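PDB 4EWP: 3-oxoacyl-[acyl-carrier-protein] synthase 3, which probably catalyses the condensation that initiates fatty acid synthesis, condensing the acyl group of a primer such as acetyl-CoA with malonyl-ACP. Local coordinates for residues 265-273 / 285-296; 325-333 / 342-350. All blocks are in the same frame, centred on the assembly; numbering follows the deposited sequence.

Interaction 1: residues 265-273 / 285-296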
loop_
_atom_site.group_PDB
_atom_site.type_symbol
_atom_site.label_atom_id
_atom_site.label_comp_id
_atom_site.label_asym_id
_atom_site.label_seq_id
_atom_site.Cartn_x
_atom_site.Cartn_y
_atom_site.Cartn_z
ATOM N N GLU A 265 -30.094 -9.291 -7.591
ATOM C CA GLU A 265 -30.942 -9.298 -6.399
ATOM C C GLU A 265 -30.411 -10.357 -5.439
ATOM O O GLU A 265 -29.723 -11.282 -5.870
ATOM C CB GLU A 265 -32.389 -9.616 -6.773
ATOM C CG GLU A 265 -32.955 -8.771 -7.909
ATOM C CD GLU A 265 -33.538 -7.446 -7.440
ATOM O OE1 GLU A 265 -32.942 -6.797 -6.554
ATOM O OE2 GLU A 265 -34.607 -7.057 -7.961
ATOM N N PRO A 266 -30.724 -10.235 -4.137
ATOM C CA PRO A 266 -30.256 -11.210 -3.139
ATOM C C PRO A 266 -30.603 -12.664 -3.510
ATOM O O PRO A 266 -29.861 -13.591 -3.167
ATOM C CB PRO A 266 -31.005 -10.790 -1.872
ATOM C CG PRO A 266 -31.270 -9.338 -2.067
ATOM C CD PRO A 266 -31.568 -9.191 -3.530
ATOM N N GLU A 267 -31.718 -12.839 -4.219
ATOM C CA GLU A 267 -32.171 -14.128 -4.732
ATOM C C GLU A 267 -31.207 -14.735 -5.752
ATOM O O GLU A 267 -31.190 -15.946 -5.948
ATOM C CB GLU A 267 -33.553 -13.964 -5.384
ATOM C CG GLU A 267 -34.696 -13.712 -4.406
ATOM C CD GLU A 267 -34.595 -12.384 -3.626
ATOM O OE1 GLU A 267 -33.662 -11.586 -3.845
ATOM O OE2 GLU A 267 -35.470 -12.127 -2.772
ATOM N N ASP A 268 -30.428 -13.884 -6.415
ATOM C CA ASP A 268 -29.439 -14.318 -7.408
ATOM C C ASP A 268 -28.116 -14.766 -6.778
ATOM O O ASP A 268 -27.269 -15.363 -7.450
ATOM C CB ASP A 268 -29.172 -13.191 -8.407
ATOM C CG ASP A 268 -30.407 -12.806 -9.196
ATOM O OD1 ASP A 268 -31.142 -13.733 -9.611
ATOM O OD2 ASP A 268 -30.645 -11.588 -9.395
ATOM N N LEU A 269 -27.933 -14.471 -5.492
ATOM C CA LEU A 269 -26.696 -14.831 -4.787
ATOM C C LEU A 269 -26.650 -16.312 -4.417
ATOM O O LEU A 269 -27.653 -16.880 -3.996
ATOM C CB LEU A 269 -26.522 -13.987 -3.515
ATOM C CG LEU A 269 -26.319 -12.477 -3.687
ATOM C CD1 LEU A 269 -26.249 -11.749 -2.340
ATOM C CD2 LEU A 269 -25.054 -12.212 -4.504
ATOM N N ALA A 270 -25.486 -16.937 -4.575
ATOM C CA ALA A 270 -25.266 -18.267 -4.024
ATOM C C ALA A 270 -24.643 -18.149 -2.641
ATOM O O ALA A 270 -24.732 -19.066 -1.830
ATOM C CB ALA A 270 -24.370 -19.081 -4.924
ATOM N N ALA A 271 -24.007 -17.017 -2.368
ATOM C CA ALA A 271 -23.328 -16.852 -1.091
ATOM C C ALA A 271 -23.168 -15.393 -0.699
ATOM O O ALA A 271 -23.135 -14.501 -1.547
ATOM C CB ALA A 271 -21.960 -17.544 -1.112
ATOM N N PHE A 272 -23.065 -15.171 0.607
ATOM C CA PHE A 272 -22.800 -13.859 1.170
ATOM C C PHE A 272 -21.548 -13.997 2.020
ATOM O O PHE A 272 -21.529 -14.751 2.991
ATOM C CB PHE A 272 -23.986 -13.384 2.017
ATOM C CG PHE A 272 -23.707 -12.139 2.809
ATOM C CD1 PHE A 272 -23.083 -11.051 2.215
ATOM C CD2 PHE A 272 -24.069 -12.056 4.149
ATOM C CE1 PHE A 272 -22.817 -9.890 2.950
ATOM C CE2 PHE A 272 -23.814 -10.914 4.889
ATOM C CZ PHE A 272 -23.185 -9.822 4.285
ATOM N N ILE A 273 -20.488 -13.293 1.635
ATOM C CA ILE A 273 -19.222 -13.452 2.324
ATOM C C ILE A 273 -18.741 -12.130 2.880
ATOM O O ILE A 273 -17.887 -11.473 2.283
ATOM C CB ILE A 273 -18.144 -14.044 1.408
ATOM C CG1 ILE A 273 -18.722 -15.216 0.600
ATOM C CG2 ILE A 273 -16.954 -14.498 2.249
ATOM C CD1 ILE A 273 -17.821 -15.711 -0.504
ATOM N N PHE A 285 -26.119 -8.306 9.786
ATOM C CA PHE A 285 -25.869 -7.958 8.393
ATOM C C PHE A 285 -26.718 -8.822 7.436
ATOM O O PHE A 285 -27.476 -8.309 6.609
ATOM C CB PHE A 285 -24.373 -8.151 8.123
ATOM C CG PHE A 285 -23.824 -7.288 7.035
ATOM C CD1 PHE A 285 -22.476 -6.960 7.022
ATOM C CD2 PHE A 285 -24.637 -6.822 6.016
ATOM C CE1 PHE A 285 -21.945 -6.170 6.017
ATOM C CE2 PHE A 285 -24.117 -6.033 5.001
ATOM C CZ PHE A 285 -22.768 -5.705 5.002
ATOM N N ALA A 286 -26.601 -10.137 7.569
ATOM C CA ALA A 286 -27.384 -11.064 6.759
ATOM C C ALA A 286 -28.879 -10.792 6.872
ATOM O O ALA A 286 -29.604 -10.863 5.882
ATOM C CB ALA A 286 -27.069 -12.517 7.154
ATOM N N LYS A 287 -29.349 -10.485 8.079
ATOM C CA LYS A 287 -30.768 -10.200 8.271
ATOM C C LYS A 287 -31.164 -8.938 7.507
ATOM O O LYS A 287 -32.238 -8.859 6.909
ATOM C CB LYS A 287 -31.078 -10.036 9.758
ATOM C CG LYS A 287 -32.490 -9.533 10.052
ATOM C CD LYS A 287 -32.756 -9.443 11.558
ATOM C CE LYS A 287 -34.073 -8.713 11.852
ATOM N NZ LYS A 287 -34.438 -8.745 13.302
ATOM N N GLN A 288 -30.285 -7.945 7.520
ATOM C CA GLN A 288 -30.615 -6.652 6.935
ATOM C C GLN A 288 -30.734 -6.761 5.394
ATOM O O GLN A 288 -31.546 -6.074 4.751
ATOM C CB GLN A 288 -29.574 -5.617 7.374
ATOM C CG GLN A 288 -29.963 -4.171 7.104
ATOM C CD GLN A 288 -31.187 -3.718 7.889
ATOM O OE1 GLN A 288 -31.556 -4.322 8.900
ATOM N NE2 GLN A 288 -31.824 -2.642 7.420
ATOM N N LEU A 289 -29.949 -7.669 4.816
ATOM C CA LEU A 289 -29.965 -7.892 3.372
ATOM C C LEU A 289 -31.134 -8.733 2.878
ATOM O O LEU A 289 -31.258 -8.976 1.678
ATOM C CB LEU A 289 -28.663 -8.534 2.916
ATOM C CG LEU A 289 -27.442 -7.635 3.064
ATOM C CD1 LEU A 289 -26.210 -8.296 2.464
ATOM C CD2 LEU A 289 -27.721 -6.301 2.400
ATOM N N LYS A 290 -31.977 -9.183 3.805
ATOM C CA LYS A 290 -33.151 -9.976 3.472
ATOM C C LYS A 290 -32.847 -11.178 2.579
ATOM O O LYS A 290 -33.574 -11.437 1.620
ATOM C CB LYS A 290 -34.201 -9.099 2.788
ATOM C CG LYS A 290 -34.796 -8.023 3.677
ATOM C CD LYS A 290 -35.802 -7.179 2.903
ATOM C CE LYS A 290 -36.470 -6.140 3.800
ATOM N NZ LYS A 290 -37.440 -6.753 4.760
ATOM N N LEU A 291 -31.800 -11.927 2.908
ATOM C CA LEU A 291 -31.366 -13.035 2.061
ATOM C C LEU A 291 -32.341 -14.197 2.162
ATOM O O LEU A 291 -32.891 -14.448 3.232
ATOM C CB LEU A 291 -29.989 -13.520 2.492
ATOM C CG LEU A 291 -28.836 -12.525 2.546
ATOM C CD1 LEU A 291 -27.589 -13.226 3.041
ATOM C CD2 LEU A 291 -28.593 -11.902 1.187
ATOM N N PRO A 292 -32.559 -14.919 1.053
ATOM C CA PRO A 292 -33.331 -16.156 1.173
ATOM C C PRO A 292 -32.479 -17.200 1.874
ATOM O O PRO A 292 -31.266 -17.029 1.998
ATOM C CB PRO A 292 -33.577 -16.579 -0.282
ATOM C CG PRO A 292 -33.118 -15.442 -1.139
ATOM C CD PRO A 292 -32.128 -14.666 -0.329
ATOM N N GLU A 293 -33.128 -18.272 2.305
ATOM C CA GLU A 293 -32.519 -19.330 3.094
ATOM C C GLU A 293 -31.474 -20.067 2.283
ATOM O O GLU A 293 -30.561 -20.685 2.833
ATOM C CB GLU A 293 -33.607 -20.309 3.538
ATOM C CG GLU A 293 -33.094 -21.591 4.173
ATOM C CD GLU A 293 -33.470 -21.706 5.641
ATOM O OE1 GLU A 293 -34.035 -22.758 6.028
ATOM O OE2 GLU A 293 -33.197 -20.746 6.401
ATOM N N SER A 294 -31.617 -19.994 0.965
ATOM C CA SER A 294 -30.709 -20.668 0.047
ATOM C C SER A 294 -29.319 -20.011 -0.059
ATOM O O SER A 294 -28.365 -20.658 -0.486
ATOM C CB SER A 294 -31.352 -20.776 -1.340
ATOM O OG SER A 294 -31.624 -19.497 -1.896
ATOM N N VAL A 295 -29.203 -18.737 0.318
ATOM C CA VAL A 295 -27.898 -18.064 0.311
ATOM C C VAL A 295 -27.023 -18.542 1.470
ATOM O O VAL A 295 -27.403 -18.446 2.634
ATOM C CB VAL A 295 -28.029 -16.525 0.374
ATOM C CG1 VAL A 295 -26.664 -15.871 0.315
ATOM C CG2 VAL A 295 -28.897 -16.021 -0.764
ATOM N N VAL A 296 -25.855 -19.072 1.146
ATOM C CA VAL A 296 -24.938 -19.560 2.164
ATOM C C VAL A 296 -24.173 -18.374 2.756
ATOM O O VAL A 296 -23.529 -17.625 2.027
ATOM C CB VAL A 296 -23.941 -20.573 1.566
ATOM C CG1 VAL A 296 -22.993 -21.087 2.639
ATOM C CG2 VAL A 296 -24.691 -21.726 0.902
HETATM O O HOH W 1 -34.914 -10.120 -0.834
#
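F272 is the main bump of this contact, and the hollow it fills is built by F285, A286, L289, L291 and V295. The first torsion (chi1 171°) sets CG opposite the backbone N and carries the ring out from the strand to the last turn of the helix. There F272 CZ drives into the face of the F285 ring, over its centre, 3.8 Å from F285 CD2; with the planes 70° apart this is a T-shaped stack in which F272 supplies the edge. L289 CD1 sits over one face of the F272 ring as a CH-pi contact, 4.0 Å from the ring centroid and displaced toward the rim. L291 CD1 fills the angle at the root of the ring, 3.7 Å from F272 CB, while its other methyl, CD2, meets P266 CB and L269 CD1. V295 is likewise forked: CG1 lies against the backbone of A271 and F272, and V295 CG2 faces two carbonyl oxygens, 3.6 Å from each of P266 O and L269 O. At the outer end P292 CD packs against P266 O, with P266 CB just beyond, and P292 CG rests on E267 CA and CG. A water donates to both E267 OE2 and K290 O, bridging the two segments at this outer end just where K290, with positive phi, closes the helix in a Schellman motif.

The backbones join as parallel strands at A271 and V296: V296 N donates to A270 O at 3.2 Å, and F272 N to V296 O at 2.9 Å. These bonds close the beta-alpha-beta unit of strand 269-274, helix 279-288 and strand 296-297. L332 of strand 330-337 touches both F272 and L289, M251 of helix 240-262 meets F285, and L319 of helix 311-322 packs on A271 and V296.

Interaction 2: residues 325-333 / 342-350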
loop_
_atom_site.group_PDB
_atom_site.type_symbol
_atom_site.label_atom_id
_atom_site.label_comp_id
_atom_site.label_asym_id
_atom_site.label_seq_id
_atom_site.Cartn_x
_atom_site.Cartn_y
_atom_site.Cartn_z
ATOM N N GLU A 325 -20.453 -27.114 -5.176
ATOM C CA GLU A 325 -21.424 -26.731 -6.199
ATOM C C GLU A 325 -21.640 -25.211 -6.307
ATOM O O GLU A 325 -22.308 -24.738 -7.234
ATOM C CB GLU A 325 -22.759 -27.442 -5.956
ATOM C CG GLU A 325 -23.520 -26.952 -4.722
ATOM C CD GLU A 325 -23.001 -27.528 -3.400
ATOM O OE1 GLU A 325 -22.149 -28.445 -3.425
ATOM O OE2 GLU A 325 -23.461 -27.063 -2.332
ATOM N N LEU A 326 -21.088 -24.450 -5.362
ATOM C CA LEU A 326 -21.199 -22.990 -5.403
ATOM C C LEU A 326 -20.314 -22.388 -6.501
ATOM O O LEU A 326 -20.535 -21.255 -6.936
ATOM C CB LEU A 326 -20.836 -22.375 -4.050
ATOM C CG LEU A 326 -21.709 -22.722 -2.844
ATOM C CD1 LEU A 326 -21.035 -22.240 -1.569
ATOM C CD2 LEU A 326 -23.111 -22.138 -2.975
ATOM N N SER A 327 -19.308 -23.144 -6.934
ATOM C CA SER A 327 -18.436 -22.723 -8.022
ATOM C C SER A 327 -19.275 -22.309 -9.220
ATOM O O SER A 327 -20.121 -23.063 -9.667
ATOM C CB SER A 327 -17.499 -23.868 -8.404
ATOM O OG SER A 327 -17.004 -23.724 -9.721
ATOM N N GLY A 328 -19.056 -21.101 -9.732
ATOM C CA GLY A 328 -19.866 -20.586 -10.829
ATOM C C GLY A 328 -21.050 -19.757 -10.345
ATOM O O GLY A 328 -21.751 -19.132 -11.147
ATOM N N GLY A 329 -21.280 -19.763 -9.031
ATOM C CA GLY A 329 -22.362 -18.999 -8.432
ATOM C C GLY A 329 -21.915 -17.592 -8.066
ATOM O O GLY A 329 -20.727 -17.312 -8.028
ATOM N N LEU A 330 -22.868 -16.706 -7.798
ATOM C CA LEU A 330 -22.549 -15.326 -7.431
ATOM C C LEU A 330 -22.387 -15.155 -5.922
ATOM O O LEU A 330 -23.208 -15.639 -5.142
ATOM C CB LEU A 330 -23.631 -14.369 -7.927
ATOM C CG LEU A 330 -23.840 -14.324 -9.438
ATOM C CD1 LEU A 330 -25.005 -13.404 -9.766
ATOM C CD2 LEU A 330 -22.567 -13.867 -10.129
ATOM N N ALA A 331 -21.331 -14.449 -5.527
ATOM C CA ALA A 331 -21.071 -14.150 -4.125
ATOM C C ALA A 331 -20.896 -12.648 -3.923
ATOM O O ALA A 331 -20.169 -11.986 -4.668
ATOM C CB ALA A 331 -19.824 -14.889 -3.646
ATOM N N LEU A 332 -21.578 -12.112 -2.917
ATOM C CA LEU A 332 -21.357 -10.736 -2.494
ATOM C C LEU A 332 -20.246 -10.754 -1.452
ATOM O O LEU A 332 -20.350 -11.448 -0.435
ATOM C CB LEU A 332 -22.637 -10.142 -1.885
ATOM C CG LEU A 332 -22.586 -8.768 -1.207
ATOM C CD1 LEU A 332 -22.211 -7.691 -2.214
ATOM C CD2 LEU A 332 -23.921 -8.458 -0.590
ATOM N N GLN A 333 -19.176 -10.014 -1.706
ATOM C CA GLN A 333 -18.101 -9.892 -0.725
ATOM C C GLN A 333 -17.974 -8.443 -0.350
ATOM O O GLN A 333 -18.064 -7.560 -1.207
ATOM C CB GLN A 333 -16.777 -10.421 -1.266
ATOM C CG GLN A 333 -16.434 -9.857 -2.611
ATOM C CD GLN A 333 -15.160 -10.462 -3.150
ATOM O OE1 GLN A 333 -14.904 -11.663 -2.972
ATOM N NE2 GLN A 333 -14.335 -9.631 -3.798
ATOM N N TYR A 342 -13.927 0.795 3.338
ATOM C CA TYR A 342 -14.750 -0.344 2.948
ATOM C C TYR A 342 -14.669 -0.620 1.446
ATOM O O TYR A 342 -14.403 0.279 0.658
ATOM C CB TYR A 342 -16.205 -0.084 3.312
ATOM C CG TYR A 342 -16.787 1.155 2.665
ATOM C CD1 TYR A 342 -16.838 2.367 3.347
ATOM C CD2 TYR A 342 -17.286 1.113 1.372
ATOM C CE1 TYR A 342 -17.381 3.501 2.758
ATOM C CE2 TYR A 342 -17.825 2.236 0.777
ATOM C CZ TYR A 342 -17.867 3.427 1.472
ATOM O OH TYR A 342 -18.410 4.539 0.867
ATOM N N GLY A 343 -14.937 -1.861 1.059
ATOM C CA GLY A 343 -14.985 -2.230 -0.344
ATOM C C GLY A 343 -15.901 -3.430 -0.557
ATOM O O GLY A 343 -15.944 -4.340 0.287
ATOM N N ALA A 344 -16.638 -3.427 -1.670
ATOM C CA ALA A 344 -17.552 -4.518 -1.987
ATOM C C ALA A 344 -17.655 -4.802 -3.483
ATOM O O ALA A 344 -17.568 -3.885 -4.305
ATOM C CB ALA A 344 -18.952 -4.226 -1.418
ATOM N N GLN A 345 -17.885 -6.074 -3.813
ATOM C CA GLN A 345 -18.137 -6.518 -5.184
ATOM C C GLN A 345 -19.052 -7.726 -5.185
ATOM O O GLN A 345 -19.093 -8.493 -4.221
ATOM C CB GLN A 345 -16.838 -6.953 -5.880
ATOM C CG GLN A 345 -15.796 -5.900 -6.015
ATOM C CD GLN A 345 -14.763 -5.953 -4.907
ATOM O OE1 GLN A 345 -14.762 -6.853 -4.063
ATOM N NE2 GLN A 345 -13.864 -4.981 -4.912
ATOM N N VAL A 346 -19.758 -7.925 -6.284
ATOM C CA VAL A 346 -20.348 -9.229 -6.540
ATOM C C VAL A 346 -19.392 -9.987 -7.463
ATOM O O VAL A 346 -18.890 -9.442 -8.462
ATOM C CB VAL A 346 -21.748 -9.117 -7.144
ATOM C CG1 VAL A 346 -22.251 -10.485 -7.572
ATOM C CG2 VAL A 346 -22.710 -8.466 -6.122
ATOM N N VAL A 347 -19.088 -11.224 -7.100
ATOM C CA VAL A 347 -18.139 -11.998 -7.880
ATOM C C VAL A 347 -18.698 -13.366 -8.228
ATOM O O VAL A 347 -19.435 -13.954 -7.454
ATOM C CB VAL A 347 -16.782 -12.169 -7.161
ATOM C CG1 VAL A 347 -16.137 -10.802 -6.878
ATOM C CG2 VAL A 347 -16.936 -12.992 -5.886
ATOM N N ARG A 348 -18.356 -13.847 -9.421
ATOM C CA ARG A 348 -18.634 -15.218 -9.820
ATOM C C ARG A 348 -17.577 -16.126 -9.192
ATOM O O ARG A 348 -16.390 -16.001 -9.491
ATOM C CB ARG A 348 -18.577 -15.312 -11.338
ATOM C CG ARG A 348 -19.060 -16.630 -11.902
ATOM C CD ARG A 348 -19.884 -16.400 -13.150
ATOM N NE ARG A 348 -21.305 -16.558 -12.855
ATOM C CZ ARG A 348 -22.253 -15.704 -13.227
ATOM N NH1 ARG A 348 -21.935 -14.614 -13.921
ATOM N NH2 ARG A 348 -23.519 -15.940 -12.902
ATOM N N LEU A 349 -17.991 -17.039 -8.319
ATOM C CA LEU A 349 -17.020 -17.849 -7.589
ATOM C C LEU A 349 -16.278 -18.791 -8.523
ATOM O O LEU A 349 -16.869 -19.343 -9.453
ATOM C CB LEU A 349 -17.698 -18.630 -6.474
ATOM C CG LEU A 349 -18.365 -17.797 -5.378
ATOM C CD1 LEU A 349 -19.366 -18.655 -4.582
ATOM C CD2 LEU A 349 -17.319 -17.188 -4.479
ATOM N N PRO A 350 -14.972 -18.976 -8.281
ATOM C CA PRO A 350 -14.108 -19.830 -9.119
ATOM C C PRO A 350 -14.485 -21.311 -9.082
ATOM O O PRO A 350 -15.019 -21.740 -8.062
ATOM C CB PRO A 350 -12.711 -19.626 -8.521
ATOM C CG PRO A 350 -12.951 -19.093 -7.109
ATOM C CD PRO A 350 -14.235 -18.311 -7.192
#
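With chi1 at 50°, Q333 CG lies between its backbone N and carbonyl carbon, and the chain then extends, whereas Q345 bends at chi2; together they bring Q333 NE2 to Q345 OE1 at 2.8 Å. The amide planes stand 70° apart: Q345 OE1 lies in the plane of the Q333 amide, but Q333 NE2 approaches from above the plane of the Q345 carbonyl. R348, bent at chi2 and chi3, folds back over L330, whose CD2 lies 3.5 Å above the centre of the guanidinium. R348 NE reaches G328 O at 3.1 Å, within the guanidinium plane. Replacing R348 by alanine is likely to leave G328 O without this donor and L330 CD2 without the flat group over it.

The backbones form an antiparallel ladder, with hydrogen-bonded pairs A331-V347 and Q333-Q345, A331 N lying 2.7 Å from V347 O. Beyond it, G328 N to L349 O and L349 N to G329 O tie the type II turn 326-329 to the C-terminal end. L349 CD2 presses on A331 CB at 3.5 Å.

This hairpin has M316 of helix 311-322 over Q333 and L349, helix 240-262 against L332 and V346 on the other face, and strand 269-274 alongside 330-333.

How the interactions relate
The two contacts follow one another along the chain, both segments of 265-273/285-296 coming before those of 325-333/342-350, and their centres lie 12 Å apart within one five-stranded mixed sheet. Strands 269-274 and 330-337 are neighbours there, so the parallel beta-alpha-beta unit of interaction 1 and the antiparallel hairpin of interaction 2 share a seam: A270 N lies 2.7 Å from L330 O and I273 N 2.8 Å from L332 O, both probable hydrogen bonds. Helices 240-262 and 311-322 pack against both contacts. Together they form part of the C-terminal half, consistent with a thiolase-like fold, with F285 and Q333 about 7 and 8 Å, side chain to side chain, from the predicted active-site H275.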